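Local coordinates for 70 kDa protein (Xanthomonas sp., PDB 4B2N) that cleaves rubber (latex polyisoprene) oxidatively as a processive dioxygenase carrying two c-type hemes, at residues P212-D224 with P239-A251. Sequence-based numbering, arbitrary orientation.
Sequences PNSANDAGLLASD and PLPWSTGRGSSDA. With HEC (heme c), chain C.
Ser243 meets the first turn of helix 218-226. Its OG accepts a nearly straight hydrogen bond (166°) from Gly219 N at 2.9 Å, and donates to Gly245 O in the plane of that carbonyl. A chi1 of 60° sets OG between its own backbone N and carbonyl carbon, facing the helix start. Beside it, the Trp242 indole lies against the helix. Gly219 CA sits over its five-membered ring in a CH-pi contact, 4.0 Å from the centroid. Ala222 CB reaches Trp242 CE3 at 3.7 Å and also touches Leu240 CD1, while Ser223 CB packs obliquely at Trp242 CH2. Trp242 NE1 is held by Asp594 O.

Further along, Gly247 N donates to Asn216 O at 2.8 Å. The extended Arg246 side chain runs past Asp217 CB, and its NH1 bonds to Ala215 O at a bent 132°. Water 3 links Arg246 NE to Asp217 OD2. Water 2 joins Ala218 N, Asn216 O and Ser248 O, and water 4 bridges Ala218 O and Pro241 O.

Asp217 OD1 caps the helix by accepting from Leu220 N, and is salt-bridged to Arg626. Asp250 OD1 accepts a hydrogen bond from the backbone N of Trp242. Pro241, Ser249 and Ala251 border the heme, with Ser249 OG 3.5 Å from heme CBC. The whole is an N-capped helix start packed on an irregular loop that forms part of a c-type heme pocket.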
loop_
_atom_site.group_PDB
_atom_site.type_symbol
_atom_site.label_atom_id
_atom_site.label_comp_id
_atom_site.label_asym_id
_atom_site.label_seq_id
_atom_site.Cartn_x
_atom_site.Cartn_y
_atom_site.Cartn_z
ATOM N N PRO A 212 2.806 -7.614 -1.211
ATOM C CA PRO A 212 2.918 -6.651 -0.061
ATOM C C PRO A 212 3.624 -7.237 1.119
ATOM O O PRO A 212 3.512 -8.445 1.436
ATOM C CB PRO A 212 1.464 -6.327 0.315
ATOM C CG PRO A 212 0.596 -7.059 -0.627
ATOM C CD PRO A 212 1.421 -7.811 -1.658
ATOM N N ASN A 213 4.393 -6.411 1.768
ATOM C CA ASN A 213 5.145 -6.908 2.885
ATOM C C ASN A 213 4.249 -7.150 4.138
ATOM O O ASN A 213 3.489 -6.240 4.561
ATOM C CB ASN A 213 6.280 -5.937 3.241
ATOM C CG ASN A 213 7.389 -6.634 4.030
ATOM O OD1 ASN A 213 7.193 -7.767 4.553
ATOM N ND2 ASN A 213 8.585 -6.029 4.079
ATOM N N SER A 214 4.298 -8.376 4.662
ATOM C CA SER A 214 3.567 -8.752 5.850
ATOM C C SER A 214 4.437 -8.611 7.061
ATOM O O SER A 214 3.982 -8.913 8.143
ATOM C CB SER A 214 3.125 -10.238 5.790
ATOM O OG SER A 214 4.250 -11.058 5.562
ATOM N N ALA A 215 5.691 -8.219 6.903
ATOM C CA ALA A 215 6.648 -8.441 7.971
ATOM C C ALA A 215 7.399 -7.214 8.388
ATOM O O ALA A 215 8.053 -7.225 9.442
ATOM C CB ALA A 215 7.633 -9.579 7.636
ATOM N N ASN A 216 7.300 -6.143 7.615
ATOM C CA ASN A 216 8.157 -4.992 7.908
ATOM C C ASN A 216 7.760 -4.263 9.179
ATOM O O ASN A 216 6.591 -4.039 9.447
ATOM C CB ASN A 216 8.240 -3.984 6.775
ATOM C CG ASN A 216 6.899 -3.316 6.470
ATOM O OD1 ASN A 216 5.880 -3.994 6.298
ATOM N ND2 ASN A 216 6.900 -1.978 6.388
ATOM N N ASP A 217 8.759 -3.894 9.965
ATOM C CA ASP A 217 8.503 -3.082 11.118
ATOM C C ASP A 217 9.013 -1.669 10.865
ATOM O O ASP A 217 10.171 -1.367 11.098
ATOM C CB ASP A 217 9.196 -3.625 12.396
ATOM C CG ASP A 217 8.748 -2.875 13.660
ATOM O OD1 ASP A 217 8.517 -1.622 13.577
ATOM O OD2 ASP A 217 8.750 -3.520 14.764
ATOM N N ALA A 218 8.129 -0.773 10.432
ATOM C CA ALA A 218 8.568 0.582 10.048
ATOM C C ALA A 218 8.975 1.393 11.236
ATOM O O ALA A 218 9.922 2.192 11.146
ATOM C CB ALA A 218 7.495 1.307 9.266
ATOM N N GLY A 219 8.282 1.226 12.358
ATOM C CA GLY A 219 8.651 1.968 13.564
ATOM C C GLY A 219 10.047 1.635 14.074
ATOM O O GLY A 219 10.803 2.534 14.576
ATOM N N LEU A 220 10.413 0.351 13.993
ATOM C CA LEU A 220 11.680 -0.048 14.586
ATOM C C LEU A 220 12.819 0.508 13.730
ATOM O O LEU A 220 13.847 0.971 14.239
ATOM C CB LEU A 220 11.721 -1.560 14.662
ATOM C CG LEU A 220 12.941 -2.163 15.321
ATOM C CD1 LEU A 220 13.163 -1.614 16.735
ATOM C CD2 LEU A 220 12.756 -3.707 15.412
ATOM N N LEU A 221 12.620 0.531 12.408
ATOM C CA LEU A 221 13.698 1.129 11.554
ATOM C C LEU A 221 13.866 2.603 11.858
ATOM O O LEU A 221 14.996 3.100 12.016
ATOM C CB LEU A 221 13.260 0.960 10.107
ATOM C CG LEU A 221 14.172 1.498 9.012
ATOM C CD1 LEU A 221 15.424 0.666 8.951
ATOM C CD2 LEU A 221 13.357 1.479 7.694
ATOM N N ALA A 222 12.738 3.311 11.960
ATOM C CA ALA A 222 12.719 4.766 12.260
ATOM C C ALA A 222 13.385 5.019 13.630
ATOM O O ALA A 222 14.275 5.886 13.779
ATOM C CB ALA A 222 11.240 5.308 12.254
ATOM N N SER A 223 13.000 4.200 14.616
ATOM C CA SER A 223 13.564 4.341 15.972
ATOM C C SER A 223 15.067 4.135 15.980
ATOM O O SER A 223 15.837 5.026 16.502
ATOM C CB SER A 223 12.881 3.340 16.912
ATOM O OG SER A 223 13.441 3.504 18.184
ATOM N N ASP A 224 15.522 3.024 15.385
ATOM C CA ASP A 224 16.967 2.800 15.289
ATOM C C ASP A 224 17.653 3.955 14.572
ATOM O O ASP A 224 18.697 4.457 15.032
ATOM C CB ASP A 224 17.360 1.473 14.624
ATOM C CG ASP A 224 16.928 0.246 15.441
ATOM O OD1 ASP A 224 16.544 0.364 16.636
ATOM O OD2 ASP A 224 17.017 -0.852 14.871
ATOM N N PRO A 239 10.177 13.335 8.174
ATOM C CA PRO A 239 8.813 12.849 7.937
ATOM C C PRO A 239 8.939 11.346 7.459
ATOM O O PRO A 239 9.251 11.086 6.318
ATOM C CB PRO A 239 8.274 13.763 6.861
ATOM C CG PRO A 239 9.516 14.342 6.187
ATOM C CD PRO A 239 10.623 14.370 7.207
ATOM N N LEU A 240 8.774 10.382 8.347
ATOM C CA LEU A 240 8.903 8.985 7.908
ATOM C C LEU A 240 7.858 8.220 8.688
ATOM O O LEU A 240 7.399 8.688 9.715
ATOM C CB LEU A 240 10.324 8.439 8.069
ATOM C CG LEU A 240 10.739 8.010 9.466
ATOM C CD1 LEU A 240 12.200 7.766 9.700
ATOM C CD2 LEU A 240 10.332 9.169 10.271
ATOM N N PRO A 241 7.414 7.084 8.157
ATOM C CA PRO A 241 6.269 6.413 8.764
ATOM C C PRO A 241 6.666 5.648 10.020
ATOM O O PRO A 241 7.859 5.422 10.247
ATOM C CB PRO A 241 5.764 5.452 7.680
ATOM C CG PRO A 241 6.768 5.446 6.608
ATOM C CD PRO A 241 7.904 6.420 6.932
ATOM N N TRP A 242 5.663 5.315 10.856
ATOM C CA TRP A 242 5.921 4.535 12.092
ATOM C C TRP A 242 5.017 3.352 12.038
ATOM O O TRP A 242 4.233 3.225 11.074
ATOM C CB TRP A 242 5.612 5.454 13.273
ATOM C CG TRP A 242 6.107 4.950 14.616
ATOM C CD1 TRP A 242 5.356 4.261 15.560
ATOM C CD2 TRP A 242 7.448 5.141 15.224
ATOM N NE1 TRP A 242 6.129 3.989 16.675
ATOM C CE2 TRP A 242 7.400 4.489 16.533
ATOM C CE3 TRP A 242 8.629 5.757 14.822
ATOM C CZ2 TRP A 242 8.491 4.504 17.418
ATOM C CZ3 TRP A 242 9.743 5.764 15.704
ATOM C CH2 TRP A 242 9.669 5.149 16.962
ATOM N N SER A 243 5.084 2.450 13.024
ATOM C CA SER A 243 4.107 1.402 13.020
ATOM C C SER A 243 3.911 0.973 14.456
ATOM O O SER A 243 4.767 1.250 15.335
ATOM C CB SER A 243 4.585 0.219 12.171
ATOM O OG SER A 243 5.796 -0.305 12.673
ATOM N N THR A 244 2.822 0.270 14.667
ATOM C CA THR A 244 2.585 -0.327 15.928
ATOM C C THR A 244 3.170 -1.704 16.021
ATOM O O THR A 244 3.378 -2.223 17.157
ATOM C CB THR A 244 1.102 -0.352 16.327
ATOM O OG1 THR A 244 0.360 -1.141 15.409
ATOM C CG2 THR A 244 0.526 1.061 16.321
ATOM N N GLY A 245 3.523 -2.276 14.861
ATOM C CA GLY A 245 4.034 -3.640 14.823
ATOM C C GLY A 245 4.585 -3.915 13.446
ATOM O O GLY A 245 5.217 -3.016 12.845
ATOM N N ARG A 246 4.307 -5.094 12.911
ATOM C CA ARG A 246 4.878 -5.518 11.613
ATOM C C ARG A 246 3.819 -5.705 10.552
ATOM O O ARG A 246 2.768 -6.203 10.875
ATOM C CB ARG A 246 5.631 -6.825 11.825
ATOM C CG ARG A 246 7.001 -6.562 12.400
ATOM C CD ARG A 246 7.548 -7.901 12.818
ATOM N NE ARG A 246 8.961 -7.923 13.263
ATOM C CZ ARG A 246 9.940 -8.459 12.528
ATOM N NH1 ARG A 246 9.693 -8.799 11.251
ATOM N NH2 ARG A 246 11.207 -8.592 13.028
ATOM N N GLY A 247 4.101 -5.287 9.305
ATOM C CA GLY A 247 3.223 -5.652 8.160
ATOM C C GLY A 247 2.112 -4.673 7.904
ATOM O O GLY A 247 1.275 -4.837 6.969
ATOM N N SER A 248 2.070 -3.635 8.728
ATOM C CA SER A 248 1.199 -2.480 8.449
ATOM C C SER A 248 1.876 -1.259 9.034
ATOM O O SER A 248 2.783 -1.400 9.900
ATOM C CB SER A 248 -0.226 -2.715 9.008
ATOM O OG SER A 248 -0.153 -2.875 10.427
ATOM N N SER A 249 1.473 -0.069 8.594
ATOM C CA SER A 249 2.103 1.148 9.130
ATOM C C SER A 249 1.143 2.335 9.015
ATOM O O SER A 249 0.094 2.242 8.337
ATOM C CB SER A 249 3.388 1.467 8.334
ATOM O OG SER A 249 3.099 1.970 7.023
ATOM N N ASP A 250 1.592 3.488 9.521
ATOM C CA ASP A 250 0.828 4.734 9.360
ATOM C C ASP A 250 1.214 5.458 8.050
ATOM O O ASP A 250 1.165 6.694 7.989
ATOM C CB ASP A 250 0.987 5.645 10.574
ATOM C CG ASP A 250 2.396 6.102 10.759
ATOM O OD1 ASP A 250 3.193 5.817 9.846
ATOM O OD2 ASP A 250 2.740 6.792 11.771
ATOM N N ALA A 251 1.592 4.687 7.021
ATOM C CA ALA A 251 2.031 5.283 5.740
ATOM C C ALA A 251 0.965 6.315 5.287
ATOM O O ALA A 251 1.287 7.453 4.919
ATOM C CB ALA A 251 2.299 4.187 4.647
HETATM FE FE HEC C . 2.649 2.741 -1.064
HETATM C CHA HEC C . -0.818 2.495 -1.380
HETATM C CHB HEC C . 2.938 3.227 -4.534
HETATM C CHC HEC C . 6.023 3.709 -0.768
HETATM C CHD HEC C . 2.512 1.692 2.130
HETATM N NA HEC C . 1.422 2.877 -2.569
HETATM C C1A HEC C . 0.025 2.584 -2.561
HETATM C C2A HEC C . -0.546 2.456 -3.894
HETATM C C3A HEC C . 0.505 2.671 -4.833
HETATM C C4A HEC C . 1.687 2.898 -3.992
HETATM C CMA HEC C . 0.420 2.586 -6.344
HETATM C CAA HEC C . -2.009 2.147 -4.302
HETATM C CBA HEC C . -2.179 0.633 -4.155
HETATM C CGA HEC C . -3.618 0.190 -4.345
HETATM O O1A HEC C . -4.594 0.802 -3.789
HETATM O O2A HEC C . -3.732 -0.847 -5.005
HETATM N NB HEC C . 4.082 3.427 -2.353
HETATM C C1B HEC C . 4.080 3.471 -3.690
HETATM C C2B HEC C . 5.308 3.938 -4.316
HETATM C C3B HEC C . 6.193 4.096 -3.227
HETATM C C4B HEC C . 5.386 3.697 -2.080
HETATM C CMB HEC C . 5.428 4.140 -5.773
HETATM C CAB HEC C . 7.607 4.615 -3.198
HETATM C CBB HEC C . 7.756 5.964 -3.618
HETATM N NC HEC C . 4.065 2.723 0.323
HETATM C C1C HEC C . 5.379 3.147 0.395
HETATM C C2C HEC C . 6.027 2.859 1.699
HETATM C C3C HEC C . 4.947 2.292 2.536
HETATM C C4C HEC C . 3.775 2.237 1.666
HETATM C CMC HEC C . 7.475 3.209 2.023
HETATM C CAC HEC C . 4.995 1.857 3.969
HETATM C CBC HEC C . 5.706 2.659 4.868
HETATM N ND HEC C . 1.099 2.215 0.148
HETATM C C1D HEC C . 1.245 1.825 1.413
HETATM C C2D HEC C . 0.017 1.478 2.053
HETATM C C3D HEC C . -0.949 1.727 1.030
HETATM C C4D HEC C . -0.174 2.204 -0.110
HETATM C CMD HEC C . -0.271 0.978 3.423
HETATM C CAD HEC C . -2.421 1.638 1.232
HETATM C CBD HEC C . -2.661 3.022 1.950
HETATM C CGD HEC C . -4.107 3.122 2.379
HETATM O O1D HEC C . -4.432 2.946 3.580
HETATM O O2D HEC C . -4.957 3.291 1.441
HETATM O O HOH W 1 1.888 -9.060 10.069
HETATM O O HOH W 2 5.555 -1.426 9.608
HETATM O O HOH W 3 9.422 -6.091 15.453
HETATM O O HOH W 4 9.963 4.037 8.975
#